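Local coordinates for protein 2-C-methyl-D-erythritol 4-phosphate cytidylyltransferase (Anaerococcus prevotii, PDB 4KT7) that probably catalyses the transfer of a cytidylyl group from CTP to 2-C-methyl-D-erythritol 4-phosphate, releasing diphosphate, in the non-mevalonate route to isoprenoids, at residues D54-V59 against G77-V82; T87-T92 against F188-D193; A133-T138 against E204-V209. All blocks are in the same frame, centred on the assembly; numbering follows the deposited sequence.

Contact 1 of 3, residues D54-V59 against G77-V82; sequences DEIILV and GNIRYV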
ATOM      1  N   ASP A  54      -9.247   4.643 -29.852  1.00 22.28           N
ATOM      2  CA  ASP A  54      -9.268   4.370 -31.298  1.00 32.28           C
ATOM      3  C   ASP A  54      -8.305   3.271 -31.737  1.00 31.83           C
ATOM      4  O   ASP A  54      -8.501   2.659 -32.780  1.00 33.34           O
ATOM      5  CB  ASP A  54      -8.997   5.642 -32.106  1.00 24.14           C
ATOM      6  CG  ASP A  54     -10.052   6.704 -31.883  1.00 24.99           C
ATOM      7  OD1 ASP A  54     -11.185   6.489 -32.341  1.00 31.92           O
ATOM      8  OD2 ASP A  54      -9.747   7.747 -31.245  1.00 30.67           O
ATOM      9  N   GLU A  55      -7.263   3.039 -30.950  1.00 26.22           N
ATOM     10  CA  GLU A  55      -6.308   1.972 -31.248  1.00 29.11           C
ATOM     11  C   GLU A  55      -5.631   1.510 -29.983  1.00 27.30           C
ATOM     12  O   GLU A  55      -5.503   2.278 -29.026  1.00 24.26           O
ATOM     13  CB  GLU A  55      -5.213   2.463 -32.194  1.00 21.75           C
ATOM     14  CG  GLU A  55      -4.158   3.308 -31.514  1.00 19.68           C
ATOM     15  CD  GLU A  55      -3.067   3.804 -32.462  1.00 32.20           C
ATOM     16  OE1 GLU A  55      -2.957   3.298 -33.609  1.00 32.96           O
ATOM     17  OE2 GLU A  55      -2.318   4.713 -32.051  1.00 25.50           O
ATOM     18  N   ILE A  56      -5.162   0.265 -29.990  1.00 23.27           N
ATOM     19  CA  ILE A  56      -4.499  -0.315 -28.823  1.00 20.98           C
ATOM     20  C   ILE A  56      -3.147  -0.902 -29.226  1.00 26.92           C
ATOM     21  O   ILE A  56      -3.072  -1.757 -30.123  1.00 28.46           O
ATOM     22  CB  ILE A  56      -5.360  -1.448 -28.211  1.00 28.18           C
ATOM     23  CG1 ILE A  56      -6.730  -0.920 -27.761  1.00 26.02           C
ATOM     24  CG2 ILE A  56      -4.627  -2.132 -27.041  1.00 26.68           C
ATOM     25  CD1 ILE A  56      -7.632  -2.027 -27.186  1.00 24.16           C
ATOM     26  N   ILE A  57      -2.093  -0.452 -28.552  1.00 21.83           N
ATOM     27  CA  ILE A  57      -0.731  -0.929 -28.795  1.00 19.36           C
ATOM     28  C   ILE A  57      -0.273  -1.738 -27.589  1.00 20.25           C
ATOM     29  O   ILE A  57      -0.214  -1.212 -26.469  1.00 22.81           O
ATOM     30  CB  ILE A  57       0.277   0.237 -28.956  1.00 24.94           C
ATOM     31  CG1 ILE A  57      -0.195   1.237 -30.012  1.00 23.57           C
ATOM     32  CG2 ILE A  57       1.658  -0.294 -29.320  1.00 34.67           C
ATOM     33  CD1 ILE A  57      -0.506   0.634 -31.290  1.00 25.61           C
ATOM     34  N   LEU A  58       0.002  -3.021 -27.812  1.00 20.54           N
ATOM     35  CA  LEU A  58       0.580  -3.884 -26.789  1.00 27.47           C
ATOM     36  C   LEU A  58       2.080  -3.809 -26.902  1.00 33.05           C
ATOM     37  O   LEU A  58       2.643  -3.899 -27.992  1.00 20.97           O
ATOM     38  CB  LEU A  58       0.162  -5.338 -26.989  1.00 25.66           C
ATOM     39  CG  LEU A  58      -1.271  -5.686 -26.618  1.00 36.24           C
ATOM     40  CD1 LEU A  58      -1.670  -7.003 -27.273  1.00 39.52           C
ATOM     41  CD2 LEU A  58      -1.357  -5.808 -25.115  1.00 38.06           C
ATOM     42  N   VAL A  59       2.754  -3.649 -25.781  1.00 19.41           N
ATOM     43  CA  VAL A  59       4.200  -3.728 -25.833  1.00 22.51           C
ATOM     44  C   VAL A  59       4.600  -5.025 -25.142  1.00 21.49           C
ATOM     45  O   VAL A  59       4.289  -5.233 -23.955  1.00 23.70           O
ATOM     46  CB  VAL A  59       4.852  -2.499 -25.184  1.00 20.06           C
ATOM     47  CG1 VAL A  59       6.339  -2.530 -25.408  1.00 18.12           C
ATOM     48  CG2 VAL A  59       4.267  -1.193 -25.784  1.00 24.47           C
ATOM     49  N   GLY A  77     -10.670  -5.588 -33.180  1.00 74.88           N
ATOM     50  CA  GLY A  77     -10.330  -4.178 -33.222  1.00 69.64           C
ATOM     51  C   GLY A  77      -8.990  -3.772 -33.803  1.00 64.47           C
ATOM     52  O   GLY A  77      -8.222  -4.598 -34.310  1.00 60.95           O
ATOM     53  N   ASN A  78      -8.726  -2.469 -33.734  1.00 61.84           N
ATOM     54  CA  ASN A  78      -7.460  -1.908 -34.173  1.00 57.82           C
ATOM     55  C   ASN A  78      -6.425  -2.144 -33.082  1.00 49.96           C
ATOM     56  O   ASN A  78      -6.019  -1.216 -32.364  1.00 39.61           O
ATOM     57  CB  ASN A  78      -7.620  -0.417 -34.475  1.00 63.14           C
ATOM     58  CG  ASN A  78      -6.408   0.176 -35.169  1.00 67.17           C
ATOM     59  OD1 ASN A  78      -5.479  -0.540 -35.546  1.00 74.23           O
ATOM     60  ND2 ASN A  78      -6.417   1.493 -35.351  1.00 63.96           N
ATOM     61  N   ILE A  79      -6.019  -3.402 -32.947  1.00 48.35           N
ATOM     62  CA  ILE A  79      -5.065  -3.796 -31.919  1.00 46.40           C
ATOM     63  C   ILE A  79      -3.823  -4.393 -32.561  1.00 44.76           C
ATOM     64  O   ILE A  79      -3.919  -5.295 -33.391  1.00 46.47           O
ATOM     65  CB  ILE A  79      -5.673  -4.850 -30.974  1.00 47.32           C
ATOM     66  CG1 ILE A  79      -6.983  -4.340 -30.376  1.00 49.00           C
ATOM     67  CG2 ILE A  79      -4.690  -5.218 -29.873  1.00 45.84           C
ATOM     68  CD1 ILE A  79      -7.472  -5.170 -29.203  1.00 50.70           C
ATOM     69  N   ARG A  80      -2.653  -3.897 -32.181  1.00 37.47           N
ATOM     70  CA  ARG A  80      -1.415  -4.492 -32.669  1.00 36.38           C
ATOM     71  C   ARG A  80      -0.364  -4.466 -31.575  1.00 30.62           C
ATOM     72  O   ARG A  80      -0.620  -3.976 -30.469  1.00 35.60           O
ATOM     73  CB  ARG A  80      -0.922  -3.768 -33.922  1.00 39.56           C
ATOM     74  CG  ARG A  80      -0.669  -2.290 -33.699  1.00 40.98           C
ATOM     75  CD  ARG A  80      -0.317  -1.551 -34.993  1.00 43.05           C
ATOM     76  NE  ARG A  80       0.158  -0.200 -34.691  1.00 45.69           N
ATOM     77  CZ  ARG A  80      -0.634   0.863 -34.595  1.00 45.06           C
ATOM     78  NH1 ARG A  80      -1.939   0.731 -34.796  1.00 46.46           N
ATOM     79  NH2 ARG A  80      -0.125   2.054 -34.295  1.00 36.04           N
ATOM     80  N   TYR A  81       0.817  -4.993 -31.876  1.00 26.67           N
ATOM     81  CA  TYR A  81       1.877  -5.065 -30.876  1.00 24.90           C
ATOM     82  C   TYR A  81       3.231  -4.651 -31.425  1.00 35.46           C
ATOM     83  O   TYR A  81       3.493  -4.798 -32.628  1.00 31.26           O
ATOM     84  CB  TYR A  81       1.954  -6.482 -30.295  1.00 25.93           C
ATOM     85  CG  TYR A  81       2.358  -7.561 -31.286  1.00 28.20           C
ATOM     86  CD1 TYR A  81       3.696  -7.813 -31.571  1.00 33.96           C
ATOM     87  CD2 TYR A  81       1.398  -8.357 -31.903  1.00 33.77           C
ATOM     88  CE1 TYR A  81       4.061  -8.811 -32.461  1.00 34.17           C
ATOM     89  CE2 TYR A  81       1.755  -9.352 -32.800  1.00 36.83           C
ATOM     90  CZ  TYR A  81       3.089  -9.572 -33.070  1.00 40.03           C
ATOM     91  OH  TYR A  81       3.445 -10.564 -33.952  1.00 42.78           O
ATOM     92  N   VAL A  82       4.080  -4.145 -30.530  1.00 25.41           N
ATOM     93  CA  VAL A  82       5.494  -3.898 -30.807  1.00 31.02           C
ATOM     94  C   VAL A  82       6.342  -4.567 -29.728  1.00 29.47           C
ATOM     95  O   VAL A  82       5.833  -4.893 -28.645  1.00 27.96           O
ATOM     96  CB  VAL A  82       5.827  -2.378 -30.858  1.00 24.28           C
ATOM     97  CG1 VAL A  82       5.202  -1.751 -32.098  1.00 25.81           C
ATOM     98  CG2 VAL A  82       5.328  -1.678 -29.615  1.00 22.19           C
TER
HETATM   99  O   HOH W   1      -3.966   2.745 -36.233  1.00 55.91           O
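Arg80, which buries the most surface here, packs its guanidinium face on Ile57 and turns the edge to Glu55. Its CG stands between the backbone N and carbonyl carbon (chi1 59°), the chain running extended to NE alongside Ile57. CD1 of Ile57 thus sits over the centre of the guanidinium, 3.3 Å from Arg80 CZ. The grip on Glu55 is end-on and falls on a single oxygen: Arg80 NH1 stands 3.0 Å and NH2 3.2 Å from Glu55 OE1, both bonds bent and from one face of the carboxylate, turned 66° from the guanidinium. Glu55 OE2 is held by Ser11 and Asp100, and Arg80 NH2 also bonds to Ala98 O. A water accepts from Asn78 ND2 and donates to Glu55 OE1. The strands are parallel neighbours in the beta-alpha-beta unit of strand 55-60, helix 65-73 and strand 79-83, part of the enzyme's GT-A type fold; four bonds alternate between them, from Ile56 N-Asn78 O to Val82 N-Leu58 O, with Leu58 N to Arg80 O nearly straight (175°). Val82 CG2 meets Ile57 CG2 at 3.9 Å on the arginine's face. On the other, Ile56 and Ile79 run side by side, CD1 to CD1 3.7 Å.

Contact 2 of 3, residues T87-T92 against F188-D193; sequences TRELST and FKVTDD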
ATOM      1  N   THR A  87      13.795  -1.511 -20.025  1.00 25.01           N
ATOM      2  CA  THR A  87      13.206  -0.890 -18.831  1.00 22.65           C
ATOM      3  C   THR A  87      11.766  -0.540 -19.143  1.00 24.14           C
ATOM      4  O   THR A  87      11.385  -0.509 -20.320  1.00 25.39           O
ATOM      5  CB  THR A  87      13.929   0.406 -18.377  1.00 21.78           C
ATOM      6  OG1 THR A  87      13.782   1.421 -19.376  1.00 24.31           O
ATOM      7  CG2 THR A  87      15.420   0.163 -18.107  1.00 27.69           C
ATOM      8  N   ARG A  88      10.977  -0.261 -18.104  1.00 27.58           N
ATOM      9  CA  ARG A  88       9.594   0.176 -18.296  1.00 25.77           C
ATOM     10  C   ARG A  88       9.562   1.350 -19.246  1.00 21.04           C
ATOM     11  O   ARG A  88       8.733   1.396 -20.155  1.00 20.35           O
ATOM     12  CB  ARG A  88       8.941   0.593 -16.970  1.00 28.83           C
ATOM     13  CG  ARG A  88       7.431   0.897 -17.071  1.00 29.64           C
ATOM     14  CD  ARG A  88       6.908   1.660 -15.848  1.00 35.25           C
ATOM     15  NE  ARG A  88       7.568   2.952 -15.670  1.00 39.33           N
ATOM     16  CZ  ARG A  88       7.299   4.039 -16.396  1.00 46.25           C
ATOM     17  NH1 ARG A  88       6.391   3.987 -17.368  1.00 47.08           N
ATOM     18  NH2 ARG A  88       7.945   5.178 -16.164  1.00 43.22           N
ATOM     19  N   GLU A  89      10.470   2.306 -19.043  1.00 17.93           N
ATOM     20  CA  GLU A  89      10.437   3.529 -19.816  1.00 16.81           C
ATOM     21  C   GLU A  89      10.781   3.305 -21.292  1.00 17.06           C
ATOM     22  O   GLU A  89      10.118   3.829 -22.182  1.00 17.77           O
ATOM     23  CB  GLU A  89      11.368   4.585 -19.200  1.00 19.01           C
ATOM     24  CG  GLU A  89      10.854   5.150 -17.875  1.00 25.19           C
ATOM     25  CD  GLU A  89      11.155   4.246 -16.700  1.00 35.65           C
ATOM     26  OE1 GLU A  89      12.109   3.437 -16.797  1.00 30.66           O
ATOM     27  OE2 GLU A  89      10.430   4.332 -15.683  1.00 48.32           O
ATOM     28  N   LEU A  90      11.834   2.545 -21.549  1.00 18.39           N
ATOM     29  CA  LEU A  90      12.224   2.251 -22.923  1.00 15.77           C
ATOM     30  C   LEU A  90      11.139   1.451 -23.637  1.00 21.26           C
ATOM     31  O   LEU A  90      10.899   1.630 -24.839  1.00 18.65           O
ATOM     32  CB  LEU A  90      13.554   1.512 -22.954  1.00 16.70           C
ATOM     33  CG  LEU A  90      14.806   2.328 -22.589  1.00 21.41           C
ATOM     34  CD1 LEU A  90      15.982   1.375 -22.394  1.00 19.41           C
ATOM     35  CD2 LEU A  90      15.135   3.316 -23.673  1.00 22.00           C
ATOM     36  N   SER A  91      10.464   0.583 -22.890  1.00 20.92           N
ATOM     37  CA  SER A  91       9.299  -0.107 -23.415  1.00 15.90           C
ATOM     38  C   SER A  91       8.175   0.863 -23.797  1.00 15.98           C
ATOM     39  O   SER A  91       7.606   0.783 -24.895  1.00 20.68           O
ATOM     40  CB  SER A  91       8.800  -1.134 -22.399  1.00 21.04           C
ATOM     41  OG  SER A  91       9.699  -2.239 -22.371  1.00 17.18           O
ATOM     42  N   THR A  92       7.855   1.787 -22.904  1.00 20.30           N
ATOM     43  CA  THR A  92       6.811   2.764 -23.182  1.00 18.41           C
ATOM     44  C   THR A  92       7.146   3.570 -24.445  1.00 18.90           C
ATOM     45  O   THR A  92       6.283   3.817 -25.291  1.00 19.03           O
ATOM     46  CB  THR A  92       6.650   3.677 -21.969  1.00 20.68           C
ATOM     47  OG1 THR A  92       6.225   2.855 -20.876  1.00 16.64           O
ATOM     48  CG2 THR A  92       5.633   4.806 -22.227  1.00 18.46           C
ATOM     49  N   PHE A 188      18.036  11.361 -15.408  1.00 30.05           N
ATOM     50  CA  PHE A 188      16.996  11.218 -14.397  1.00 35.07           C
ATOM     51  C   PHE A 188      16.444   9.789 -14.358  1.00 39.26           C
ATOM     52  O   PHE A 188      16.379   9.102 -15.392  1.00 32.12           O
ATOM     53  CB  PHE A 188      15.826  12.163 -14.709  1.00 35.71           C
ATOM     54  CG  PHE A 188      16.158  13.630 -14.563  1.00 41.90           C
ATOM     55  CD1 PHE A 188      16.915  14.088 -13.487  1.00 47.76           C
ATOM     56  CD2 PHE A 188      15.699  14.554 -15.495  1.00 38.57           C
ATOM     57  CE1 PHE A 188      17.211  15.440 -13.346  1.00 47.24           C
ATOM     58  CE2 PHE A 188      15.993  15.909 -15.360  1.00 42.58           C
ATOM     59  CZ  PHE A 188      16.753  16.350 -14.285  1.00 48.14           C
ATOM     60  N   LYS A 189      16.028   9.356 -13.168  1.00 37.05           N
ATOM     61  CA  LYS A 189      15.242   8.130 -13.023  1.00 32.91           C
ATOM     62  C   LYS A 189      13.867   8.491 -12.447  1.00 32.73           C
ATOM     63  O   LYS A 189      13.780   9.187 -11.438  1.00 37.59           O
ATOM     64  CB  LYS A 189      15.988   7.120 -12.145  1.00 37.12           C
ATOM     65  CG  LYS A 189      16.940   7.761 -11.138  1.00 49.09           C
ATOM     66  CD  LYS A 189      17.984   6.766 -10.625  1.00 57.40           C
ATOM     67  CE  LYS A 189      18.776   7.342  -9.446  1.00 61.41           C
ATOM     68  NZ  LYS A 189      19.987   6.528  -9.118  1.00 63.46           N
ATOM     69  N   VAL A 190      12.796   8.059 -13.112  1.00 35.58           N
ATOM     70  CA  VAL A 190      11.452   8.419 -12.681  1.00 36.67           C
ATOM     71  C   VAL A 190      10.718   7.254 -12.027  1.00 38.30           C
ATOM     72  O   VAL A 190      10.978   6.087 -12.332  1.00 31.40           O
ATOM     73  CB  VAL A 190      10.587   8.954 -13.851  1.00 38.67           C
ATOM     74  CG1 VAL A 190      11.264  10.135 -14.512  1.00 43.32           C
ATOM     75  CG2 VAL A 190      10.317   7.853 -14.855  1.00 32.83           C
ATOM     76  N   THR A 191       9.807   7.580 -11.113  1.00 44.83           N
ATOM     77  CA  THR A 191       8.957   6.567 -10.492  1.00 43.36           C
ATOM     78  C   THR A 191       7.828   6.178 -11.446  1.00 35.09           C
ATOM     79  O   THR A 191       7.387   5.034 -11.445  1.00 32.24           O
ATOM     80  CB  THR A 191       8.361   7.049  -9.156  1.00 47.86           C
ATOM     81  OG1 THR A 191       7.632   8.274  -9.358  1.00 48.07           O
ATOM     82  CG2 THR A 191       9.464   7.268  -8.141  1.00 54.68           C
ATOM     83  N   ASP A 192       7.360   7.144 -12.245  1.00 20.52           N
ATOM     84  CA  ASP A 192       6.318   6.892 -13.235  1.00 21.51           C
ATOM     85  C   ASP A 192       6.335   8.019 -14.245  1.00 18.65           C
ATOM     86  O   ASP A 192       7.047   9.011 -14.046  1.00 25.15           O
ATOM     87  CB  ASP A 192       4.947   6.834 -12.567  1.00 17.68           C
ATOM     88  CG  ASP A 192       4.481   8.192 -12.090  1.00 18.21           C
ATOM     89  OD1 ASP A 192       5.118   8.761 -11.162  1.00 23.76           O
ATOM     90  OD2 ASP A 192       3.471   8.701 -12.628  1.00 21.20           O
ATOM     91  N   ASP A 193       5.555   7.890 -15.316  1.00 14.62           N
ATOM     92  CA  ASP A 193       5.629   8.873 -16.393  1.00 23.74           C
ATOM     93  C   ASP A 193       5.210  10.260 -15.942  1.00 21.29           C
ATOM     94  O   ASP A 193       5.709  11.251 -16.465  1.00 22.69           O
ATOM     95  CB  ASP A 193       4.770   8.471 -17.598  1.00 16.39           C
ATOM     96  CG  ASP A 193       5.201   7.159 -18.215  1.00 29.62           C
ATOM     97  OD1 ASP A 193       6.412   6.848 -18.185  1.00 27.42           O
ATOM     98  OD2 ASP A 193       4.323   6.444 -18.751  1.00 31.91           O
TER
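Arg88 and Asp193 form a salt bridge in which two nitrogens close on one oxygen: Arg88 NH1 and NH2 each lie 3.0 Å from Asp193 OD1. The oxygen is nearly in the guanidinium plane, yet both donors reach it from above the same face of the carboxylate, because the two planes are 57° apart. With Glu89 these residues make a salt-bridge network that ties the first turn of helix 88-97 to the loop between helices 173-184 and 196-199, in the GT-A type fold of this cytidylyltransferase. The helix begins at Thr87, an N-cap whose OG1 accepts from Leu90 N at 3.1 Å. Arg88 CG is anti to the backbone N (chi1 -173°), and a bend at chi3 (60°) brings NH2 to both acids and NH1 to Asp193. Its NH2 lies 2.7 Å from Glu89 OE2, a weak, strongly bent hydrogen bond within the salt bridge. Tyr180 OH is a further partner of Asp193 OD1, so this oxygen is gripped by three donors from two residues. Replacing Arg88 with a methionine would probably leave Asp193 and Glu89 without their shared positive mate and weaken the tie between helix and loop. Next to the network, Asp192 OD1 forms a salt bridge with Lys145 of the second subunit, which places the loop at the dimer interface, while its OD2 bonds to Ser194 OG. Outward from the charges, Val190 enters at the guanidinium edge, its CG2 3.8 Å from Arg88 NH2, and the same methyl lies 3.6 Å from Glu89 OE2.

Contact 3 of 3, residues A133-T138 against E204-V209; sequences AVITAT and EKVKVV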
ATOM      1  N   ALA A 133      -2.424  16.046 -18.439  1.00 13.80           N
ATOM      2  CA  ALA A 133      -1.886  14.853 -17.800  1.00 16.57           C
ATOM      3  C   ALA A 133      -2.856  14.421 -16.720  1.00 18.38           C
ATOM      4  O   ALA A 133      -3.389  15.261 -15.994  1.00 14.63           O
ATOM      5  CB  ALA A 133      -0.522  15.138 -17.200  1.00 16.93           C
ATOM      6  N   VAL A 134      -3.099  13.112 -16.640  1.00 13.55           N
ATOM      7  CA  VAL A 134      -4.094  12.550 -15.740  1.00 13.71           C
ATOM      8  C   VAL A 134      -3.517  11.250 -15.178  1.00 14.76           C
ATOM      9  O   VAL A 134      -2.982  10.446 -15.930  1.00 12.01           O
ATOM     10  CB  VAL A 134      -5.380  12.207 -16.521  1.00 22.19           C
ATOM     11  CG1 VAL A 134      -6.468  11.663 -15.583  1.00 20.38           C
ATOM     12  CG2 VAL A 134      -5.903  13.440 -17.305  1.00 18.77           C
ATOM     13  N   ILE A 135      -3.599  11.035 -13.867  1.00 12.81           N
ATOM     14  CA  ILE A 135      -3.197   9.731 -13.315  1.00 11.84           C
ATOM     15  C   ILE A 135      -4.282   9.203 -12.406  1.00 16.41           C
ATOM     16  O   ILE A 135      -5.104   9.977 -11.920  1.00 14.10           O
ATOM     17  CB  ILE A 135      -1.894   9.828 -12.503  1.00 19.50           C
ATOM     18  CG1 ILE A 135      -2.103  10.682 -11.244  1.00 18.77           C
ATOM     19  CG2 ILE A 135      -0.797  10.444 -13.351  1.00 15.93           C
ATOM     20  CD1 ILE A 135      -0.848  10.781 -10.367  1.00 16.81           C
ATOM     21  N   THR A 136      -4.313   7.885 -12.189  1.00 12.50           N
ATOM     22  CA  THR A 136      -5.286   7.292 -11.266  1.00 16.69           C
ATOM     23  C   THR A 136      -4.537   6.994  -9.961  1.00 12.23           C
ATOM     24  O   THR A 136      -3.385   6.580 -10.007  1.00 17.66           O
ATOM     25  CB  THR A 136      -5.881   5.992 -11.832  1.00 16.14           C
ATOM     26  OG1 THR A 136      -4.821   5.217 -12.400  1.00 21.48           O
ATOM     27  CG2 THR A 136      -6.884   6.297 -12.910  1.00 16.39           C
ATOM     28  N   ALA A 137      -5.177   7.193  -8.810  1.00 23.17           N
ATOM     29  CA  ALA A 137      -4.502   6.998  -7.524  1.00 13.79           C
ATOM     30  C   ALA A 137      -5.551   6.771  -6.450  1.00 19.38           C
ATOM     31  O   ALA A 137      -6.721   7.111  -6.656  1.00 19.65           O
ATOM     32  CB  ALA A 137      -3.620   8.231  -7.184  1.00  9.79           C
ATOM     33  N   THR A 138      -5.142   6.183  -5.317  1.00 16.19           N
ATOM     34  CA  THR A 138      -6.080   5.916  -4.219  1.00 15.14           C
ATOM     35  C   THR A 138      -5.495   6.396  -2.904  1.00 20.84           C
ATOM     36  O   THR A 138      -4.284   6.255  -2.670  1.00 17.63           O
ATOM     37  CB  THR A 138      -6.415   4.424  -4.060  1.00 19.93           C
ATOM     38  OG1 THR A 138      -5.201   3.660  -3.956  1.00 22.27           O
ATOM     39  CG2 THR A 138      -7.296   3.916  -5.225  1.00 20.16           C
ATOM     40  N   GLU A 204       2.006  22.644 -16.312  1.00 22.80           N
ATOM     41  CA  GLU A 204       0.808  21.878 -16.598  1.00 29.59           C
ATOM     42  C   GLU A 204       0.607  20.907 -15.441  1.00 27.34           C
ATOM     43  O   GLU A 204       1.471  20.072 -15.149  1.00 28.81           O
ATOM     44  CB  GLU A 204       0.934  21.098 -17.914  1.00 34.14           C
ATOM     45  CG  GLU A 204       1.088  21.975 -19.152  1.00 41.37           C
ATOM     46  CD  GLU A 204       2.532  22.067 -19.624  1.00 38.78           C
ATOM     47  OE1 GLU A 204       3.453  21.769 -18.821  1.00 29.88           O
ATOM     48  OE2 GLU A 204       2.752  22.422 -20.806  1.00 39.05           O
ATOM     49  N   LYS A 205      -0.535  21.011 -14.782  1.00 20.04           N
ATOM     50  CA  LYS A 205      -0.796  20.188 -13.597  1.00 22.42           C
ATOM     51  C   LYS A 205      -1.283  18.776 -13.927  1.00 22.98           C
ATOM     52  O   LYS A 205      -1.929  18.546 -14.961  1.00 23.67           O
ATOM     53  CB  LYS A 205      -1.780  20.908 -12.662  1.00 31.77           C
ATOM     54  CG  LYS A 205      -1.216  22.188 -12.055  1.00 35.17           C
ATOM     55  CD  LYS A 205      -1.720  22.405 -10.622  1.00 42.60           C
ATOM     56  CE  LYS A 205      -0.769  23.328  -9.858  1.00 47.34           C
ATOM     57  NZ  LYS A 205      -1.338  23.900  -8.602  1.00 48.34           N
ATOM     58  N   VAL A 206      -0.952  17.826 -13.051  1.00 18.53           N
ATOM     59  CA  VAL A 206      -1.315  16.439 -13.257  1.00 19.31           C
ATOM     60  C   VAL A 206      -2.596  16.191 -12.477  1.00 19.49           C
ATOM     61  O   VAL A 206      -2.610  16.296 -11.253  1.00 19.67           O
ATOM     62  CB  VAL A 206      -0.195  15.472 -12.781  1.00 14.69           C
ATOM     63  CG1 VAL A 206      -0.586  14.000 -13.066  1.00 14.46           C
ATOM     64  CG2 VAL A 206       1.122  15.817 -13.449  1.00 18.61           C
ATOM     65  N   LYS A 207      -3.679  15.886 -13.188  1.00 15.67           N
ATOM     66  CA  LYS A 207      -4.968  15.679 -12.554  1.00 17.48           C
ATOM     67  C   LYS A 207      -5.036  14.282 -11.971  1.00 17.79           C
ATOM     68  O   LYS A 207      -4.597  13.300 -12.595  1.00 17.16           O
ATOM     69  CB  LYS A 207      -6.109  15.871 -13.564  1.00 15.58           C
ATOM     70  CG  LYS A 207      -7.508  15.711 -12.975  1.00 16.21           C
ATOM     71  CD  LYS A 207      -7.848  16.916 -12.073  1.00 21.30           C
ATOM     72  CE  LYS A 207      -9.071  16.635 -11.208  1.00 23.62           C
ATOM     73  NZ  LYS A 207      -9.427  17.851 -10.414  1.00 23.97           N
ATOM     74  N   VAL A 208      -5.604  14.163 -10.779  1.00 16.40           N
ATOM     75  CA  VAL A 208      -5.704  12.856 -10.162  1.00 16.10           C
ATOM     76  C   VAL A 208      -7.139  12.381 -10.252  1.00 18.61           C
ATOM     77  O   VAL A 208      -8.064  13.119  -9.925  1.00 21.67           O
ATOM     78  CB  VAL A 208      -5.258  12.903  -8.694  1.00 26.43           C
ATOM     79  CG1 VAL A 208      -5.390  11.531  -8.066  1.00 17.74           C
ATOM     80  CG2 VAL A 208      -3.811  13.400  -8.592  1.00 23.40           C
ATOM     81  N   VAL A 209      -7.327  11.159 -10.728  1.00 20.15           N
ATOM     82  CA  VAL A 209      -8.645  10.541 -10.752  1.00 20.74           C
ATOM     83  C   VAL A 209      -8.644   9.441  -9.699  1.00 19.65           C
ATOM     84  O   VAL A 209      -7.680   8.673  -9.616  1.00 18.56           O
ATOM     85  CB  VAL A 209      -8.912   9.926 -12.143  1.00 17.59           C
ATOM     86  CG1 VAL A 209      -9.997   8.864 -12.085  1.00 25.79           C
ATOM     87  CG2 VAL A 209      -9.244  11.039 -13.153  1.00 19.21           C
TER
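Ile135 has CG1 between its backbone N and carbonyl carbon (chi1 66°), which leaves CG2 beside the N and directed at Val206. There it meets CG1 of Val206, the branch anti to that residue's own N (chi1 -178°), at 3.6 Å, with the two side chains crossing at about a right angle. The other branch of Ile135, CG1, comes within 4.2 Å of Val208 CG2, and Val208 CG1 in turn lies 3.8 Å from Ala137 CB, giving an apolar row along one face of the sheet. On the reverse face Val209, which gives up the most surface to this contact, sets CG2 3.7 Å from Val134 CG1 and turns CG1 to Thr136 CG2; helix 118-127 covers Val134 and Thr136. These strands are a parallel pair within the large mixed sheet of the enzyme's GT-A type fold, where strand 133-139 also pairs with antiparallel strands 162-166 and 168-172. Their ladder begins with Lys207 N to Ala133 O at 2.9 Å; Ile135 N to Lys207 O and Val209 N to Ile135 O both measure 2.8 Å, and Ala137 N closes it on Val209 O at 3.0 Å. Val206 and Val208 make backbone hydrogen bonds to the second subunit. The end of Lys207 leads away from strand 133-139, its NZ bonded to Asp150 O of that subunit and its charge in a cation-pi contact with Tyr152 of the same neighbour.

How the contacts relate
Contacts 1 and 3 are both parallel strand pairs of the same mixed sheet, on opposite sides of the chain's centre, with centres about 24 Å apart. Contact 3 is the more buried; it pairs its strands by backbone bonds and packs mainly apolar side chains on both faces, whereas contact 1 is partly buried and adds a salt bridge on one face. Contact 2 has no strand pairing: charged groups link a helix start to a loop. It touches contact 1, Val59 CG1 meeting Ser91 O at 3.6 Å, and helix 88-97 follows strand 79-83 in the chain. Contacts 2 and 3 alternate along the sequence, and both reach the second subunit, which does not touch contact 1.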